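Local atomic coordinates of endoglucanase (Ruminococcus champanellensis, PDB entry 6WQP), a protein that probably hydrolyses beta-1,4-glycosidic bonds in cellulose as a family 5 glycoside hydrolase. Residues 42-47 and 80-85; 76-81 and 94-99. One frame throughout, in Å; residues are numbered along the deposited sequence.

Contact 1 of 2, residues 42-47 and 80-85; sequences PNPTPA and WIDHTG. With NA (sodium ion), chain F.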
loop_
_atom_site.group_PDB
_atom_site.type_symbol
_atom_site.label_atom_id
_atom_site.label_comp_id
_atom_site.label_asym_id
_atom_site.label_seq_id
_atom_site.Cartn_x
_atom_site.Cartn_y
_atom_site.Cartn_z
ATOM N N PRO A 42 8.643 19.675 -13.081
ATOM C CA PRO A 42 7.187 19.775 -13.204
ATOM C C PRO A 42 6.749 19.114 -14.499
ATOM O O PRO A 42 7.503 19.057 -15.474
ATOM C CB PRO A 42 6.938 21.290 -13.233
ATOM C CG PRO A 42 8.138 21.822 -13.912
ATOM C CD PRO A 42 9.307 20.937 -13.472
ATOM N N ASN A 43 5.534 18.594 -14.493
ATOM C CA ASN A 43 4.917 18.028 -15.682
ATOM C C ASN A 43 5.781 16.930 -16.307
ATOM O O ASN A 43 6.066 16.963 -17.497
ATOM C CB ASN A 43 4.635 19.136 -16.687
ATOM C CG ASN A 43 3.637 20.150 -16.151
ATOM O OD1 ASN A 43 2.632 19.781 -15.556
ATOM N ND2 ASN A 43 3.925 21.433 -16.347
ATOM N N PRO A 44 6.215 15.945 -15.513
ATOM C CA PRO A 44 6.878 14.777 -16.106
ATOM C C PRO A 44 5.902 14.027 -17.000
ATOM O O PRO A 44 4.696 13.985 -16.735
ATOM C CB PRO A 44 7.287 13.936 -14.889
ATOM C CG PRO A 44 6.291 14.347 -13.807
ATOM C CD PRO A 44 6.075 15.824 -14.049
ATOM N N THR A 45 6.425 13.445 -18.077
ATOM C CA THR A 45 5.661 12.460 -18.828
ATOM C C THR A 45 5.620 11.170 -18.019
ATOM O O THR A 45 6.365 11.007 -17.052
ATOM C CB THR A 45 6.281 12.224 -20.199
ATOM O OG1 THR A 45 7.453 11.423 -20.059
ATOM C CG2 THR A 45 6.629 13.548 -20.865
ATOM N N PRO A 46 4.738 10.232 -18.369
ATOM C CA PRO A 46 4.686 8.994 -17.572
ATOM C C PRO A 46 6.031 8.300 -17.443
ATOM O O PRO A 46 6.398 7.879 -16.335
ATOM C CB PRO A 46 3.651 8.145 -18.316
ATOM C CG PRO A 46 2.750 9.158 -18.971
ATOM C CD PRO A 46 3.685 10.267 -19.402
ATOM N N ALA A 47 6.803 8.188 -18.528
ATOM C CA ALA A 47 8.082 7.492 -18.428
ATOM C C ALA A 47 9.053 8.231 -17.513
ATOM O O ALA A 47 9.805 7.606 -16.759
ATOM C CB ALA A 47 8.697 7.309 -19.821
ATOM N N TRP A 80 0.002 10.590 -7.858
ATOM C CA TRP A 80 -0.722 11.318 -8.892
ATOM C C TRP A 80 -0.380 12.807 -8.929
ATOM O O TRP A 80 -0.697 13.468 -9.918
ATOM C CB TRP A 80 -2.238 11.155 -8.689
ATOM C CG TRP A 80 -2.680 9.712 -8.651
ATOM C CD1 TRP A 80 -2.647 8.871 -7.577
ATOM C CD2 TRP A 80 -3.223 8.954 -9.738
ATOM N NE1 TRP A 80 -3.117 7.633 -7.932
ATOM C CE2 TRP A 80 -3.485 7.659 -9.251
ATOM C CE3 TRP A 80 -3.504 9.239 -11.076
ATOM C CZ2 TRP A 80 -4.011 6.651 -10.049
ATOM C CZ3 TRP A 80 -4.040 8.241 -11.868
ATOM C CH2 TRP A 80 -4.281 6.957 -11.356
ATOM N N ILE A 81 0.290 13.333 -7.898
ATOM C CA ILE A 81 0.408 14.781 -7.734
ATOM C C ILE A 81 1.072 15.431 -8.946
ATOM O O ILE A 81 0.632 16.484 -9.418
ATOM C CB ILE A 81 1.166 15.109 -6.438
ATOM C CG1 ILE A 81 1.353 16.622 -6.313
ATOM C CG2 ILE A 81 2.518 14.400 -6.406
ATOM C CD1 ILE A 81 1.797 17.058 -4.940
ATOM N N ASP A 82 2.158 14.834 -9.454
ATOM C CA ASP A 82 2.875 15.442 -10.578
ATOM C C ASP A 82 2.117 15.322 -11.892
ATOM O O ASP A 82 2.560 15.901 -12.897
ATOM C CB ASP A 82 4.264 14.811 -10.720
ATOM C CG ASP A 82 5.153 15.072 -9.518
ATOM O OD1 ASP A 82 5.138 16.196 -8.986
ATOM O OD2 ASP A 82 5.872 14.136 -9.109
ATOM N N HIS A 83 0.985 14.620 -11.895
ATOM C CA HIS A 83 0.154 14.373 -13.072
ATOM C C HIS A 83 -1.248 14.948 -12.915
ATOM O O HIS A 83 -2.141 14.641 -13.725
ATOM C CB HIS A 83 0.092 12.864 -13.331
ATOM C CG HIS A 83 1.421 12.188 -13.199
ATOM N ND1 HIS A 83 2.364 12.205 -14.203
ATOM C CD2 HIS A 83 1.970 11.486 -12.182
ATOM C CE1 HIS A 83 3.433 11.534 -13.816
ATOM N NE2 HIS A 83 3.221 11.090 -12.592
ATOM N N THR A 84 -1.463 15.777 -11.896
ATOM C CA THR A 84 -2.760 16.355 -11.578
ATOM C C THR A 84 -2.722 17.843 -11.899
ATOM O O THR A 84 -1.807 18.547 -11.467
ATOM C CB THR A 84 -3.101 16.159 -10.104
ATOM O OG1 THR A 84 -3.127 14.765 -9.787
ATOM C CG2 THR A 84 -4.452 16.783 -9.766
ATOM N N GLY A 85 -3.733 18.322 -12.614
ATOM C CA GLY A 85 -3.780 19.707 -13.030
ATOM C C GLY A 85 -4.194 20.668 -11.927
ATOM O O GLY A 85 -4.467 20.296 -10.782
HETATM NA NA NA F . 0.290 18.857 -10.027
HETATM O O HOH W 1 2.133 12.304 -16.958
HETATM O O HOH W 2 2.937 15.624 -15.676
HETATM O O HOH W 3 1.720 18.565 -12.161
HETATM O O HOH W 4 -0.607 21.211 -10.686
HETATM O O HOH W 5 2.200 19.839 -9.323
HETATM O O HOH W 6 -1.071 19.146 -8.249
#
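The backbones of N43 and D82 approach to 6.1 Å between their CA atoms, and the extended run through P44 then carries 42-47 past the turn of 80-85 toward the start of helix 46-50. The principle illustrated is that two loops can be joined by a small apolar touch and a set of bridging waters. P44 does the touching: its ring crosses the D82 side chain at about a right angle, with CG 3.7 Å from D82 CB and CG also near CE1 of H83. With CG of D82 anti to its carbonyl carbon (chi1 -64°), the carboxylate turns away from the proline and leaves CB against the ring; OD2 accepts from the backbone N of T37 and OD1 bonds to the hydroxyl of T38. Polar contact across the gap runs through water. One molecule donates to P44 O at 2.6 Å and to D82 O at 2.8 Å; another donates to P44 O and is hydrogen-bonded to ND1 of H83 at 2.8 Å. Both segments come after strands of an eight-stranded beta/alpha barrel: 42-47 follows strand 26-29 and runs into helix 46-50, whose N-cap is T45; segment 80-85 follows strand 73-76. The turn is stiffened from within: W80 O is gripped from opposite faces of its plane by H83 N and by T84 OG1, the latter at 2.8 Å. That fold turns the carbonyls of I81 and T84 onto a sodium ion, where I81 O binds at 2.5 Å and four waters complete a shell of six. One of those waters also donates weakly to D82 O, extending the ion's hydration toward the water that bridges D82 to P44.

Contact 2 of 2, residues 76-81 and 94-99; sequences VPVSWI and EAWMNR. With NA (sodium ion), chain F.
W96 and W80 meet as an offset edge-to-face pair, a worked example of how two large indoles can share a buried space without lying parallel. Their planes stand at 90°, and the centroid of the W96 five-membered ring lies 5.0 Å from that of the W80 six-membered ring. The edge belongs to W96: NE1 and CD1 both come down on CE3 of W80, NE1 at 3.5 Å, toward the rim of the face. With its CG anti to the backbone N (chi1 180°), W96 reaches straight out from helix 94-108 into the loop. V78 CG1 lies against the same face of W80 and in addition meets the edge of W96, 3.8 Å from its NE1, filling the angle between the two rings. On the benzo side, CZ2 of W96 runs up to the backbone oxygen of S79, with 3.5 Å between CZ2 and S79 O. The W80 indole is fixed in rotation by its own N-H, since NE1 bonds to N117 O at the end of strand 113-117. M97 closes the group from the next position of the helix. Bends at chi2 (67°) and chi3 bring SD to the edge of the W80 benzo ring, 3.7 Å from CZ3, a Met-aromatic contact made in the region of the ring plane. Replacing W96 by an alanine removes the indole edge, which would probably open a gap between loop and helix and leave part of the W80 face and V78 CG1 less covered. I146 of helix 129-149 touches both W80 and M97. Packing of this kind, a loop leaving a strand and folding back on the helix that follows, belongs to the beta/alpha units of the TIM barrel, here the second.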
loop_
_atom_site.group_PDB
_atom_site.type_symbol
_atom_site.label_atom_id
_atom_site.label_comp_id
_atom_site.label_asym_id
_atom_site.label_seq_id
_atom_site.Cartn_x
_atom_site.Cartn_y
_atom_site.Cartn_z
ATOM N N VAL A 76 0.022 -1.700 -6.431
ATOM C CA VAL A 76 0.566 -0.742 -7.387
ATOM C C VAL A 76 0.470 0.642 -6.754
ATOM O O VAL A 76 -0.549 1.327 -6.920
ATOM C CB VAL A 76 -0.197 -0.805 -8.718
ATOM C CG1 VAL A 76 0.326 0.250 -9.693
ATOM C CG2 VAL A 76 -0.129 -2.193 -9.321
ATOM N N PRO A 77 1.474 1.069 -5.986
ATOM C CA PRO A 77 1.436 2.424 -5.414
ATOM C C PRO A 77 1.592 3.450 -6.524
ATOM O O PRO A 77 2.460 3.317 -7.390
ATOM C CB PRO A 77 2.629 2.445 -4.449
ATOM C CG PRO A 77 3.576 1.411 -5.007
ATOM C CD PRO A 77 2.702 0.340 -5.624
ATOM N N VAL A 78 0.730 4.463 -6.512
ATOM C CA VAL A 78 0.713 5.463 -7.575
ATOM C C VAL A 78 0.686 6.842 -6.952
ATOM O O VAL A 78 -0.242 7.171 -6.201
ATOM C CB VAL A 78 -0.483 5.281 -8.521
ATOM C CG1 VAL A 78 -0.523 6.429 -9.537
ATOM C CG2 VAL A 78 -0.424 3.965 -9.232
ATOM N N SER A 79 1.673 7.663 -7.291
ATOM C CA SER A 79 1.659 9.075 -6.942
ATOM C C SER A 79 1.084 9.861 -8.114
ATOM O O SER A 79 1.599 9.779 -9.232
ATOM C CB SER A 79 3.053 9.565 -6.565
ATOM O OG SER A 79 3.486 8.927 -5.371
ATOM N N TRP A 80 0.002 10.590 -7.858
ATOM C CA TRP A 80 -0.722 11.318 -8.892
ATOM C C TRP A 80 -0.380 12.807 -8.929
ATOM O O TRP A 80 -0.697 13.468 -9.918
ATOM C CB TRP A 80 -2.238 11.155 -8.689
ATOM C CG TRP A 80 -2.680 9.712 -8.651
ATOM C CD1 TRP A 80 -2.647 8.871 -7.577
ATOM C CD2 TRP A 80 -3.223 8.954 -9.738
ATOM N NE1 TRP A 80 -3.117 7.633 -7.932
ATOM C CE2 TRP A 80 -3.485 7.659 -9.251
ATOM C CE3 TRP A 80 -3.504 9.239 -11.076
ATOM C CZ2 TRP A 80 -4.011 6.651 -10.049
ATOM C CZ3 TRP A 80 -4.040 8.241 -11.868
ATOM C CH2 TRP A 80 -4.281 6.957 -11.356
ATOM N N ILE A 81 0.290 13.333 -7.898
ATOM C CA ILE A 81 0.408 14.781 -7.734
ATOM C C ILE A 81 1.072 15.431 -8.946
ATOM O O ILE A 81 0.632 16.484 -9.418
ATOM C CB ILE A 81 1.166 15.109 -6.438
ATOM C CG1 ILE A 81 1.353 16.622 -6.313
ATOM C CG2 ILE A 81 2.518 14.400 -6.406
ATOM C CD1 ILE A 81 1.797 17.058 -4.940
ATOM N N GLU A 94 -4.083 12.507 -19.146
ATOM C CA GLU A 94 -4.585 11.305 -19.803
ATOM C C GLU A 94 -3.473 10.289 -20.044
ATOM O O GLU A 94 -3.688 9.078 -19.882
ATOM C CB GLU A 94 -5.262 11.687 -21.128
ATOM C CG GLU A 94 -6.000 10.548 -21.826
ATOM C CD GLU A 94 -7.008 11.036 -22.858
ATOM O OE1 GLU A 94 -7.806 11.941 -22.536
ATOM O OE2 GLU A 94 -7.007 10.499 -23.986
ATOM N N ALA A 95 -2.278 10.750 -20.430
ATOM C CA ALA A 95 -1.185 9.819 -20.698
ATOM C C ALA A 95 -0.807 9.039 -19.446
ATOM O O ALA A 95 -0.517 7.841 -19.512
ATOM C CB ALA A 95 0.026 10.577 -21.238
ATOM N N TRP A 96 -0.817 9.703 -18.290
ATOM C CA TRP A 96 -0.533 9.034 -17.026
ATOM C C TRP A 96 -1.606 8.010 -16.694
ATOM O O TRP A 96 -1.302 6.868 -16.318
ATOM C CB TRP A 96 -0.424 10.075 -15.916
ATOM C CG TRP A 96 -0.136 9.500 -14.579
ATOM C CD1 TRP A 96 -0.966 9.469 -13.493
ATOM C CD2 TRP A 96 1.081 8.880 -14.173
ATOM N NE1 TRP A 96 -0.334 8.858 -12.438
ATOM C CE2 TRP A 96 0.927 8.489 -12.825
ATOM C CE3 TRP A 96 2.288 8.616 -14.817
ATOM C CZ2 TRP A 96 1.936 7.852 -12.114
ATOM C CZ3 TRP A 96 3.289 7.987 -14.120
ATOM C CH2 TRP A 96 3.112 7.603 -12.781
ATOM N N MET A 97 -2.877 8.408 -16.786
ATOM C CA MET A 97 -3.950 7.456 -16.536
ATOM C C MET A 97 -3.807 6.241 -17.442
ATOM O O MET A 97 -4.001 5.103 -16.998
ATOM C CB MET A 97 -5.309 8.133 -16.736
ATOM C CG MET A 97 -6.482 7.300 -16.235
ATOM S SD MET A 97 -6.506 7.080 -14.439
ATOM C CE MET A 97 -7.353 8.569 -13.911
ATOM N N ASN A 98 -3.428 6.462 -18.703
ATOM C CA ASN A 98 -3.232 5.350 -19.629
ATOM C C ASN A 98 -2.119 4.418 -19.158
ATOM O O ASN A 98 -2.277 3.191 -19.184
ATOM C CB ASN A 98 -2.918 5.871 -21.035
ATOM C CG ASN A 98 -4.141 6.447 -21.740
ATOM O OD1 ASN A 98 -5.276 6.262 -21.313
ATOM N ND2 ASN A 98 -3.901 7.139 -22.849
ATOM N N ARG A 99 -0.986 4.976 -18.717
ATOM C CA ARG A 99 0.120 4.126 -18.289
ATOM C C ARG A 99 -0.239 3.350 -17.025
ATOM O O ARG A 99 0.069 2.159 -16.909
ATOM C CB ARG A 99 1.379 4.961 -18.066
ATOM C CG ARG A 99 2.565 4.176 -17.528
ATOM C CD ARG A 99 2.911 2.996 -18.407
ATOM N NE ARG A 99 3.983 2.193 -17.813
ATOM C CZ ARG A 99 4.299 0.961 -18.208
ATOM N NH1 ARG A 99 3.622 0.390 -19.191
ATOM N NH2 ARG A 99 5.283 0.298 -17.627
HETATM NA NA NA F . 0.290 18.857 -10.027
HETATM O O HOH W 4 -0.607 21.211 -10.686
HETATM O O HOH W 5 2.200 19.839 -9.323
HETATM O O HOH W 6 -1.071 19.146 -8.249
HETATM O O HOH W 3 1.720 18.565 -12.161
#

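Contacts 1 and 2 adjoin, their centres about 8 Å apart, and share W80 and I81. One joint is the stack of the H83 ring on W96, where H83 CD2 comes within 3.2 Å of W96 CE2. P46 of contact 1 makes another, resting on helix 94-108 with its CG 3.6 Å from A95 O. Together they tie helix 46-50, the loop after strand 73-76 and the helix following it. The sodium ion sits on the contact 1 side, bound by I81 and T84. In family 5 enzymes the substrate cleft lies at the C-terminal ends of the barrel strands, the end from which the chain leaves strands 26-29 and 73-76 to form these contacts.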